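Local coordinates for hypothetical protein BACOVA_04980 (Bacteroides ovatus, PDB 3UFI), which is a putative cell adhesion protein of the fimbrillin-like family that probably serves as a subunit of a Bacteroides pilus, at residues E23-N26 and T31-V34; A140-V145 and V151-S156; Y264-T267 and A272-I275; S207-D212 and I225-Q230; G109-T114 and F190-G195. All coordinates share one frame; numbering follows the deposited sequence.

Contact 1: E23-N26 and T31-V34; sequences EVVN and TRAV
Val-25 lays its CG2 methyl against the aliphatic part of the Arg-32 side chain, with Val-25 CG2 3.9 Å from both Arg-32 CB and Arg-32 CD. The arginine chain runs extended as far as CD and then bends, so its methylenes lie beside the valine while the guanidinium turns onward. Next to this pair the two strands form an antiparallel bridge in which Glu-23 and Arg-32 are the hydrogen-bonded pair: Glu-23 N donates to Arg-32 O at 3.0 Å, and Arg-32 N returns the bond to Glu-23 O at 3.0 Å. The second bond is almost straight at its hydrogen (177°), yet the donor stands 42° out of the carbonyl plane of Glu-23, well off a lone pair. The short strand axes lie 100° apart, so the hairpin is sharply twisted here, which probably accounts for the tilt. On the opposite face of the sheet sits the non-hydrogen-bonded pair Val-24 and Thr-31, where Val-24 CG2 touches Thr-31 OG1 at 3.6 Å.

The polar ends are held from outside the hairpin: Thr-31 OG1 bonds to Asp-282 and Glu-23 OE1 to His-157. Separately, the Val-24 backbone pairs with Trp-283. Across the contact, then, the polar work is left to two backbone bonds, with methyls and methylenes filling in around them, while the carboxylate and hydroxyl tie the hairpin to the C-terminal segment and to the residue following strand 150-156.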
# COMPACT_ATOMS: atom_id res chain seq x y z
N GLU A 23 -8.41 -4.86 -5.29
CA GLU A 23 -9.03 -4.32 -4.09
C GLU A 23 -10.53 -4.45 -4.14
O GLU A 23 -11.12 -4.68 -5.20
CB GLU A 23 -8.61 -2.86 -3.84
CG GLU A 23 -8.83 -1.92 -5.01
CD GLU A 23 -8.33 -0.52 -4.74
OE1 GLU A 23 -7.20 -0.37 -4.22
OE2 GLU A 23 -9.07 0.44 -5.04
N VAL A 24 -11.15 -4.28 -2.98
CA VAL A 24 -12.60 -4.32 -2.84
C VAL A 24 -13.18 -3.06 -3.44
O VAL A 24 -12.79 -1.94 -3.11
CB VAL A 24 -13.07 -4.53 -1.37
CG1 VAL A 24 -14.60 -4.54 -1.28
CG2 VAL A 24 -12.48 -5.81 -0.78
N VAL A 25 -14.10 -3.26 -4.37
CA VAL A 25 -14.89 -2.22 -5.01
C VAL A 25 -16.19 -2.19 -4.20
O VAL A 25 -16.96 -3.17 -4.21
CB VAL A 25 -15.09 -2.51 -6.51
CG1 VAL A 25 -15.71 -1.32 -7.21
CG2 VAL A 25 -13.77 -2.91 -7.18
N ASN A 26 -16.38 -1.12 -3.41
CA ASN A 26 -17.50 -0.99 -2.47
C ASN A 26 -18.88 -0.99 -3.17
O ASN A 26 -19.80 -1.64 -2.66
CB ASN A 26 -17.34 0.25 -1.59
CG ASN A 26 -16.03 0.28 -0.84
OD1 ASN A 26 -15.72 -0.61 -0.04
ND2 ASN A 26 -15.21 1.31 -1.10
N THR A 31 -13.94 -8.24 -4.52
CA THR A 31 -12.52 -8.02 -4.77
C THR A 31 -12.29 -8.16 -6.28
O THR A 31 -12.57 -9.22 -6.86
CB THR A 31 -11.65 -8.95 -3.95
OG1 THR A 31 -12.09 -8.90 -2.60
CG2 THR A 31 -10.18 -8.60 -4.05
N ARG A 32 -11.82 -7.08 -6.91
CA ARG A 32 -11.61 -7.03 -8.36
C ARG A 32 -10.27 -6.41 -8.72
O ARG A 32 -9.69 -5.68 -7.92
CB ARG A 32 -12.72 -6.16 -8.99
CG ARG A 32 -14.16 -6.63 -8.74
CD ARG A 32 -15.16 -5.73 -9.43
NE ARG A 32 -14.94 -5.71 -10.88
CZ ARG A 32 -15.46 -6.59 -11.73
NH1 ARG A 32 -16.29 -7.53 -11.31
NH2 ARG A 32 -15.15 -6.51 -13.03
N ALA A 33 -9.81 -6.68 -9.96
CA ALA A 33 -8.66 -6.01 -10.56
C ALA A 33 -9.28 -4.75 -11.13
O ALA A 33 -10.22 -4.85 -11.92
CB ALA A 33 -8.01 -6.87 -11.63
N VAL A 34 -8.84 -3.58 -10.67
CA VAL A 34 -9.45 -2.35 -11.13
C VAL A 34 -8.37 -1.32 -11.50
O VAL A 34 -7.39 -1.10 -10.77
CB VAL A 34 -10.50 -1.81 -10.11
CG1 VAL A 34 -9.87 -1.34 -8.79
CG2 VAL A 34 -11.38 -0.74 -10.74

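Contact 2: A140-V145 and V151-S156; sequences AQATGV and VTFDFS
Strands 140-143 and 151-156 run roughly antiparallel, their short axes 144° apart and 5.6 Å distant at the closest, and where they diverge from direct pairing two waters bridge the backbones. One water accepts from Asp-154 N at 2.8 Å and donates a weak bond to Gln-141 O; the other accepts from Gln-141 N at 3.0 Å and donates to Asp-154 O at 2.8 Å. They take the place that direct backbone bonds would probably have between closer strands.

The side chains close the gap on the inner side. Ala-140 CB is the most engaged: it lies 3.6 Å from Phe-153 CB and over one face of the Phe-155 ring, a CH-pi contact with the methyl 3.9 Å from the ring centroid and 18° off its normal. The Phe-155 CA-CB bond leads away from strand 140-143, but with CG set beside the backbone N (chi1 -66°) the ring swings back under that methyl. Phe-153 approaches obliquely, its CE1 3.9 Å from Ala-142 CB. Farther along, Val-151 CG2 touches both Ala-142 CB and Val-145 CG2, 3.8 Å from the latter. Gly-144, with its positive phi, and Val-145 form a G1 beta bulge opposite Phe-96.

Each strand pairs elsewhere: 138-146 runs antiparallel to 95-102, and 150-156 runs parallel to 16-25. Phe-153 and Phe-155 extend inward to Val-46 and Ile-44 of strand 43-51, and Trp-38 meets the Phe-155 ring edge-to-face.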
# COMPACT_ATOMS: atom_id res chain seq x y z
N ALA A 140 3.77 -5.63 -8.38
CA ALA A 140 3.27 -6.45 -9.49
C ALA A 140 4.42 -7.12 -10.18
O ALA A 140 5.53 -6.61 -10.19
CB ALA A 140 2.50 -5.59 -10.49
N GLN A 141 4.19 -8.29 -10.71
CA GLN A 141 5.17 -8.98 -11.53
C GLN A 141 4.44 -9.54 -12.74
O GLN A 141 3.41 -10.19 -12.58
CB GLN A 141 5.97 -10.05 -10.78
CG GLN A 141 6.93 -10.75 -11.74
CD GLN A 141 7.77 -11.80 -11.08
OE1 GLN A 141 7.37 -12.96 -10.95
NE2 GLN A 141 8.97 -11.41 -10.68
N ALA A 142 4.91 -9.19 -13.94
CA ALA A 142 4.35 -9.65 -15.21
C ALA A 142 5.34 -10.57 -15.92
O ALA A 142 6.49 -10.19 -16.13
CB ALA A 142 4.01 -8.45 -16.10
N THR A 143 4.90 -11.78 -16.25
CA THR A 143 5.72 -12.76 -16.99
C THR A 143 5.19 -12.83 -18.43
O THR A 143 4.07 -12.42 -18.68
CB THR A 143 5.70 -14.12 -16.29
OG1 THR A 143 4.35 -14.58 -16.26
CG2 THR A 143 6.29 -14.08 -14.88
N GLY A 144 6.02 -13.31 -19.35
CA GLY A 144 5.65 -13.45 -20.76
C GLY A 144 5.44 -12.12 -21.46
O GLY A 144 4.68 -12.04 -22.42
N VAL A 145 6.13 -11.06 -20.99
CA VAL A 145 6.07 -9.72 -21.56
C VAL A 145 6.82 -9.76 -22.88
O VAL A 145 7.88 -10.39 -22.97
CB VAL A 145 6.64 -8.66 -20.57
CG1 VAL A 145 6.72 -7.26 -21.19
CG2 VAL A 145 5.85 -8.64 -19.27
N VAL A 151 1.58 -3.97 -21.92
CA VAL A 151 1.65 -4.88 -20.77
C VAL A 151 0.82 -4.26 -19.65
O VAL A 151 0.93 -3.06 -19.40
CB VAL A 151 3.11 -5.24 -20.30
CG1 VAL A 151 3.97 -3.99 -20.13
CG2 VAL A 151 3.10 -6.07 -19.00
N THR A 152 -0.00 -5.07 -18.99
CA THR A 152 -0.77 -4.63 -17.83
C THR A 152 -0.25 -5.31 -16.58
O THR A 152 -0.31 -6.53 -16.47
CB THR A 152 -2.28 -4.90 -17.97
OG1 THR A 152 -2.72 -4.27 -19.16
CG2 THR A 152 -3.09 -4.34 -16.76
N PHE A 153 0.21 -4.52 -15.61
CA PHE A 153 0.62 -5.06 -14.33
C PHE A 153 -0.60 -5.23 -13.43
O PHE A 153 -1.48 -4.36 -13.41
CB PHE A 153 1.62 -4.12 -13.63
CG PHE A 153 2.97 -4.05 -14.29
CD1 PHE A 153 3.90 -5.08 -14.12
CD2 PHE A 153 3.33 -2.95 -15.04
CE1 PHE A 153 5.15 -5.01 -14.72
CE2 PHE A 153 4.61 -2.86 -15.62
CZ PHE A 153 5.50 -3.90 -15.46
N ASP A 154 -0.65 -6.35 -12.69
CA ASP A 154 -1.70 -6.58 -11.70
C ASP A 154 -1.11 -6.35 -10.32
O ASP A 154 -0.43 -7.23 -9.78
CB ASP A 154 -2.35 -7.97 -11.81
CG ASP A 154 -3.56 -8.11 -10.91
OD1 ASP A 154 -4.26 -7.08 -10.68
OD2 ASP A 154 -3.81 -9.23 -10.41
N PHE A 155 -1.29 -5.15 -9.77
CA PHE A 155 -0.74 -4.76 -8.47
C PHE A 155 -1.59 -5.26 -7.32
O PHE A 155 -2.81 -5.28 -7.40
CB PHE A 155 -0.60 -3.24 -8.36
CG PHE A 155 0.41 -2.58 -9.28
CD1 PHE A 155 0.03 -2.12 -10.54
CD2 PHE A 155 1.70 -2.32 -8.84
CE1 PHE A 155 0.94 -1.44 -11.36
CE2 PHE A 155 2.62 -1.64 -9.67
CZ PHE A 155 2.23 -1.21 -10.92
N SER A 156 -0.92 -5.64 -6.23
CA SER A 156 -1.57 -6.01 -4.97
C SER A 156 -1.09 -5.11 -3.88
O SER A 156 0.09 -4.77 -3.88
CB SER A 156 -1.26 -7.46 -4.59
OG SER A 156 -1.98 -8.35 -5.41
O HOH W 1 1.34 -8.23 -13.33
O HOH W 2 1.38 -9.35 -10.34

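Contact 3: Y264-T267 and A272-I275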
# COMPACT_ATOMS: atom_id res chain seq x y z
N TYR A 264 -12.03 -3.76 13.60
CA TYR A 264 -12.34 -3.87 15.02
C TYR A 264 -13.53 -3.01 15.32
O TYR A 264 -13.55 -1.84 14.90
CB TYR A 264 -11.14 -3.45 15.89
CG TYR A 264 -10.01 -4.45 15.90
CD1 TYR A 264 -9.07 -4.47 14.87
CD2 TYR A 264 -9.89 -5.39 16.91
CE1 TYR A 264 -8.02 -5.39 14.87
CE2 TYR A 264 -8.85 -6.32 16.92
CZ TYR A 264 -7.91 -6.30 15.90
OH TYR A 264 -6.89 -7.22 15.88
N ASN A 265 -14.51 -3.56 16.03
CA ASN A 265 -15.68 -2.78 16.46
C ASN A 265 -15.36 -2.18 17.79
O ASN A 265 -15.23 -2.91 18.77
CB ASN A 265 -16.96 -3.64 16.56
CG ASN A 265 -17.28 -4.39 15.29
OD1 ASN A 265 -17.24 -5.62 15.24
ND2 ASN A 265 -17.57 -3.67 14.25
N VAL A 266 -15.16 -0.86 17.83
CA VAL A 266 -14.88 -0.13 19.06
C VAL A 266 -16.18 0.57 19.48
O VAL A 266 -16.64 1.49 18.80
CB VAL A 266 -13.70 0.85 18.87
CG1 VAL A 266 -13.37 1.57 20.16
CG2 VAL A 266 -12.48 0.12 18.33
N THR A 267 -16.80 0.11 20.56
CA THR A 267 -18.10 0.62 21.00
C THR A 267 -18.05 1.29 22.36
O THR A 267 -17.57 0.70 23.32
CB THR A 267 -19.15 -0.54 20.99
OG1 THR A 267 -19.01 -1.29 19.79
CG2 THR A 267 -20.60 -0.04 21.07
N ALA A 272 -18.50 1.83 29.48
CA ALA A 272 -17.37 1.07 28.94
C ALA A 272 -17.10 1.28 27.47
O ALA A 272 -18.01 1.50 26.67
CB ALA A 272 -17.55 -0.42 29.20
N MSE A 273 -15.82 1.20 27.11
CA MSE A 273 -15.37 1.12 25.74
C MSE A 273 -15.01 -0.35 25.52
O MSE A 273 -14.18 -0.89 26.25
CB MSE A 273 -14.19 2.06 25.43
CG MSE A 273 -13.76 1.95 23.97
SE MSE A 273 -12.11 2.89 23.52
CE MSE A 273 -10.78 1.77 24.50
N THR A 274 -15.68 -1.03 24.58
CA THR A 274 -15.39 -2.43 24.31
C THR A 274 -14.79 -2.56 22.92
O THR A 274 -15.06 -1.70 22.07
CB THR A 274 -16.65 -3.30 24.45
OG1 THR A 274 -17.55 -2.98 23.39
CG2 THR A 274 -17.33 -3.15 25.83
N ILE A 275 -13.99 -3.62 22.71
CA ILE A 275 -13.35 -3.91 21.43
C ILE A 275 -13.59 -5.36 21.05
O ILE A 275 -13.26 -6.26 21.82
CB ILE A 275 -11.80 -3.61 21.41
CG1 ILE A 275 -11.44 -2.26 22.07
CG2 ILE A 275 -11.23 -3.74 19.97
CD1 ILE A 275 -9.93 -2.12 22.41
O HOH W 3 -17.37 -3.45 20.56
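Thr-267 and Thr-274 form the hydrogen-bonded pair of this hairpin, Thr-267 N reaching Thr-274 O at 2.9 Å and Thr-274 N reaching Thr-267 O at 2.9 Å. Their side chains share one face, where a water donates to Asn-265 O and to Thr-274 OG1 (2.9 Å) and also bonds to Thr-267 OG1 at 2.8 Å, stitching the two strands a second time. The opposite face is apolar. There Val-266 CG1 meets the selenium of Met-273, a selenomethionine, at 3.8 Å, and Ile-275 CG2 comes obliquely onto the Tyr-264 ring, 3.7 Å from Tyr-264 CD2. Ile-275 CG2 gets there by standing opposite its own backbone N, with CG1 turned aside (chi1 -45°).

The next shell fixes these groups. Tyr-264 OH is bonded to Pro-252 O and Gln-254 NE2, which hold the ring at its far end, while Glu-269 in the turn binds Thr-274 OG1. Leu-238, Val-240 and Tyr-247 of strands 237-242 and 245-250 cover the apolar face. The arrangement is a two-stranded antiparallel beta hairpin with one polar face bridged by a water and one face packed against a neighbouring pair of strands.

Contact 4: S207-D212 and I225-Q230; sequences SELSMD and IILFPQ
No ring or amide takes part where Leu-209 and Met-211 meet Ile-225; the flat group that is fixed here, the Gln-230 amide, lies to one side, its NE2 bonded at 3.0 Å to Phe-228 O, which sits within 1° of the amide plane. That same NE2 also reaches Gln-185 O, so two carbonyls fix the amide.

The contact itself is wholly aliphatic and centres on Ile-225, whose two branches serve different partners. Ile-225 CG2, set opposite its backbone N, faces Leu-209, with Leu-209 CD1 at 4.0 Å; the two side chains lie alongside, running opposite ways. CG1 lies beside the backbone N (chi1 -54°) and takes the selenomethionine Met-211, whose terminal methyl CE lies 3.6 Å from Ile-225 CG1 and 3.7 Å from Ile-225 CD1. A bend at chi3 of Met-211 folds that methyl across the isoleucine. Leu-227 CD2 is a looser neighbour of Leu-209 CD1, at 4.5 Å.

The main chains stay well apart, the nearest CA atoms being those of Leu-209 and Ile-225 at 9.4 Å. Each bonds to a different partner: Leu-209 and Met-211 pair with Leu-181 and Val-179, Ile-225 and Leu-227 with Ile-162 and Thr-160. Although neither is a regular strand across the contact, two extended segments, each backbone-paired elsewhere and meeting through inward side chains, are consistent with the core of a beta sandwich, as in the transthyretin clan.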
# COMPACT_ATOMS: atom_id res chain seq x y z
N SER A 207 6.24 1.40 21.88
CA SER A 207 5.91 2.16 20.66
C SER A 207 4.51 2.78 20.80
O SER A 207 3.67 2.28 21.55
CB SER A 207 5.97 1.27 19.43
OG SER A 207 4.79 0.48 19.36
N GLU A 208 4.27 3.89 20.10
CA GLU A 208 2.99 4.56 20.18
C GLU A 208 2.65 5.21 18.86
O GLU A 208 3.46 5.96 18.33
CB GLU A 208 3.03 5.62 21.30
CG GLU A 208 1.68 6.20 21.67
CD GLU A 208 1.79 7.30 22.71
OE1 GLU A 208 2.05 6.99 23.89
OE2 GLU A 208 1.65 8.49 22.33
N LEU A 209 1.47 4.90 18.33
CA LEU A 209 0.93 5.54 17.14
C LEU A 209 -0.30 6.31 17.60
O LEU A 209 -1.11 5.77 18.36
CB LEU A 209 0.63 4.50 16.03
CG LEU A 209 0.01 5.02 14.73
CD1 LEU A 209 0.58 4.29 13.53
CD2 LEU A 209 -1.52 4.91 14.76
N SER A 210 -0.43 7.58 17.21
CA SER A 210 -1.59 8.38 17.62
C SER A 210 -2.16 9.16 16.47
O SER A 210 -1.43 9.54 15.55
CB SER A 210 -1.25 9.31 18.79
OG SER A 210 -0.30 10.31 18.46
N MSE A 211 -3.48 9.36 16.48
CA MSE A 211 -4.18 10.08 15.42
C MSE A 211 -5.34 10.86 15.97
O MSE A 211 -6.04 10.36 16.84
CB MSE A 211 -4.79 9.10 14.37
CG MSE A 211 -3.84 8.16 13.68
SE MSE A 211 -4.89 6.82 12.71
CE MSE A 211 -5.66 5.85 14.28
N ASP A 212 -5.63 12.01 15.36
CA ASP A 212 -6.83 12.77 15.67
C ASP A 212 -7.93 12.30 14.72
O ASP A 212 -7.69 12.27 13.52
CB ASP A 212 -6.58 14.28 15.55
CG ASP A 212 -5.62 14.79 16.60
OD1 ASP A 212 -5.90 14.63 17.79
OD2 ASP A 212 -4.58 15.35 16.23
N ILE A 225 -5.60 2.29 9.68
CA ILE A 225 -4.17 2.38 9.91
C ILE A 225 -3.47 1.40 8.98
O ILE A 225 -3.67 0.19 9.10
CB ILE A 225 -3.79 2.11 11.41
CG1 ILE A 225 -4.54 3.02 12.38
CG2 ILE A 225 -2.28 2.22 11.65
CD1 ILE A 225 -5.48 2.31 13.26
N ILE A 226 -2.65 1.92 8.06
CA ILE A 226 -1.81 1.07 7.22
C ILE A 226 -0.50 0.81 7.99
O ILE A 226 0.12 1.75 8.47
CB ILE A 226 -1.58 1.65 5.79
CG1 ILE A 226 -2.87 1.60 4.97
CG2 ILE A 226 -0.43 0.91 5.07
CD1 ILE A 226 -2.74 2.17 3.51
N LEU A 227 -0.12 -0.46 8.12
CA LEU A 227 1.07 -0.90 8.86
C LEU A 227 1.84 -1.91 8.07
O LEU A 227 1.29 -2.50 7.15
CB LEU A 227 0.62 -1.64 10.17
CG LEU A 227 0.01 -0.85 11.31
CD1 LEU A 227 -0.44 -1.79 12.37
CD2 LEU A 227 1.02 0.12 11.92
N PHE A 228 3.07 -2.22 8.51
CA PHE A 228 3.80 -3.32 7.92
C PHE A 228 3.20 -4.63 8.44
O PHE A 228 2.83 -4.70 9.62
CB PHE A 228 5.31 -3.24 8.21
CG PHE A 228 6.00 -2.22 7.35
CD1 PHE A 228 6.34 -2.51 6.03
CD2 PHE A 228 6.35 -0.97 7.86
CE1 PHE A 228 6.96 -1.56 5.22
CE2 PHE A 228 6.98 -0.02 7.05
CZ PHE A 228 7.29 -0.32 5.74
N PRO A 229 3.04 -5.64 7.56
CA PRO A 229 2.49 -6.93 8.02
C PRO A 229 3.29 -7.48 9.20
O PRO A 229 4.51 -7.40 9.22
CB PRO A 229 2.64 -7.82 6.76
CG PRO A 229 2.55 -6.86 5.64
CD PRO A 229 3.36 -5.69 6.11
N GLN A 230 2.58 -8.03 10.20
CA GLN A 230 3.18 -8.51 11.45
C GLN A 230 2.22 -9.33 12.27
O GLN A 230 1.01 -9.12 12.23
CB GLN A 230 3.63 -7.29 12.32
CG GLN A 230 2.46 -6.38 12.79
CD GLN A 230 2.93 -5.09 13.38
OE1 GLN A 230 3.08 -4.98 14.59
NE2 GLN A 230 3.21 -4.09 12.55

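Contact 5: G109-T114 and F190-G195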
# COMPACT_ATOMS: atom_id res chain seq x y z
N GLY A 109 17.47 3.54 -13.35
CA GLY A 109 18.64 2.68 -13.54
C GLY A 109 19.20 2.08 -12.27
O GLY A 109 20.16 1.30 -12.34
N THR A 110 18.62 2.42 -11.11
CA THR A 110 19.07 1.93 -9.80
C THR A 110 17.91 1.59 -8.90
O THR A 110 16.97 2.39 -8.79
CB THR A 110 19.91 2.98 -9.03
OG1 THR A 110 20.66 3.79 -9.90
CG2 THR A 110 20.80 2.34 -7.97
N LEU A 111 18.04 0.48 -8.13
CA LEU A 111 16.99 0.08 -7.19
C LEU A 111 16.93 1.06 -6.01
O LEU A 111 17.98 1.50 -5.54
CB LEU A 111 17.20 -1.37 -6.70
CG LEU A 111 16.96 -2.52 -7.70
CD1 LEU A 111 17.40 -3.83 -7.11
CD2 LEU A 111 15.51 -2.63 -8.13
N PRO A 112 15.72 1.47 -5.56
CA PRO A 112 15.64 2.42 -4.43
C PRO A 112 16.05 1.80 -3.10
O PRO A 112 16.27 0.59 -3.04
CB PRO A 112 14.16 2.81 -4.43
CG PRO A 112 13.45 1.61 -4.97
CD PRO A 112 14.38 1.06 -6.02
N GLY A 113 16.17 2.62 -2.05
CA GLY A 113 16.54 2.15 -0.72
C GLY A 113 17.87 1.42 -0.70
O GLY A 113 18.81 1.85 -1.37
N THR A 114 17.95 0.31 0.06
CA THR A 114 19.19 -0.47 0.15
C THR A 114 18.98 -1.71 -0.70
O THR A 114 18.34 -2.66 -0.26
CB THR A 114 19.56 -0.79 1.62
OG1 THR A 114 19.57 0.43 2.36
CG2 THR A 114 20.92 -1.47 1.75
N PHE A 190 9.89 -2.61 2.69
CA PHE A 190 9.24 -3.09 1.50
C PHE A 190 10.32 -3.38 0.47
O PHE A 190 11.15 -2.53 0.19
CB PHE A 190 8.20 -2.09 0.97
CG PHE A 190 7.66 -2.41 -0.41
CD1 PHE A 190 6.82 -3.50 -0.62
CD2 PHE A 190 7.92 -1.57 -1.49
CE1 PHE A 190 6.28 -3.76 -1.88
CE2 PHE A 190 7.38 -1.83 -2.75
CZ PHE A 190 6.55 -2.91 -2.93
N ASN A 191 10.30 -4.59 -0.07
CA ASN A 191 11.27 -5.04 -1.06
C ASN A 191 10.64 -4.91 -2.45
O ASN A 191 9.65 -5.57 -2.73
CB ASN A 191 11.68 -6.47 -0.72
CG ASN A 191 12.83 -6.99 -1.52
OD1 ASN A 191 12.94 -6.76 -2.72
ND2 ASN A 191 13.71 -7.73 -0.89
N VAL A 192 11.18 -4.02 -3.32
CA VAL A 192 10.58 -3.76 -4.65
C VAL A 192 10.89 -4.89 -5.66
O VAL A 192 10.30 -4.95 -6.73
CB VAL A 192 10.96 -2.37 -5.24
CG1 VAL A 192 10.71 -1.26 -4.23
CG2 VAL A 192 12.40 -2.35 -5.75
N THR A 193 11.84 -5.76 -5.32
CA THR A 193 12.24 -6.88 -6.16
C THR A 193 11.29 -8.06 -5.95
O THR A 193 10.95 -8.73 -6.91
CB THR A 193 13.70 -7.23 -5.84
OG1 THR A 193 14.49 -6.11 -6.23
CG2 THR A 193 14.21 -8.48 -6.57
N THR A 194 10.90 -8.34 -4.69
CA THR A 194 10.06 -9.48 -4.34
C THR A 194 8.64 -9.08 -3.94
O THR A 194 7.75 -9.93 -3.90
CB THR A 194 10.71 -10.28 -3.20
OG1 THR A 194 10.70 -9.49 -2.01
CG2 THR A 194 12.13 -10.72 -3.51
N GLY A 195 8.43 -7.81 -3.61
CA GLY A 195 7.13 -7.36 -3.15
C GLY A 195 6.87 -7.66 -1.69
O GLY A 195 5.80 -7.34 -1.19
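Leu-111 points its CB toward the 190-195 turn, and with CG beside the backbone N (chi1 -71°) its two methyls are delivered to neighbouring residues. Leu-111 CD2 meets Val-192 CG2 at 3.9 Å, and Leu-111 CD1 touches Thr-193 OG1 at 3.8 Å where the two side chains cross nearly at right angles. Pro-112 continues the apolar strip: the CG-CD edge of its ring meets the two valine methyls, Pro-112 CD lying 4.0 Å from Val-192 CG2 and Pro-112 CG 4.0 Å from Val-192 CG1. Both valine methyls are thus engaged by the loop.

What presents Val-192 and Thr-193 is an Asx turn. Asn-191 OD1 accepts from Thr-193 N at 3.0 Å in its carbonyl plane and from Thr-194 N, a donor well above that plane; Gly-195 N closes the bend on Asn-191 O at 2.7 Å.

This turn links strands 189-191 and 197-198 of a three-stranded antiparallel sheet whose other edge, strand 117-118, follows the 109-114 loop. Tyr-101 of strand 95-102 and Ile-118 both border Pro-112 and Val-192, placing the contact between that small sheet and the larger one.

Overall arrangement
The five contacts run along an elongated chain. Contacts 1 and 2, centres about 17 Å apart, belong to the same mixed sheet, in which strands 16-25 and 150-156 are parallel neighbours, and they touch through Ala-33 and Asp-154. Contact 5, its centre about 16 Å from that of contact 2, spans it in sequence, bringing 109-114 back to 190-195. From there Phe-190 touches Phe-228 of contact 4. Contacts 2 and 3, centres about 41 Å apart, lie on opposite sides of the chain's centre. Contact 4, later in sequence than contact 5, lies between it and the distal hairpin of contact 3, staying about 8 Å (nearest atoms) from the latter, an extended build consistent with a pilus subunit.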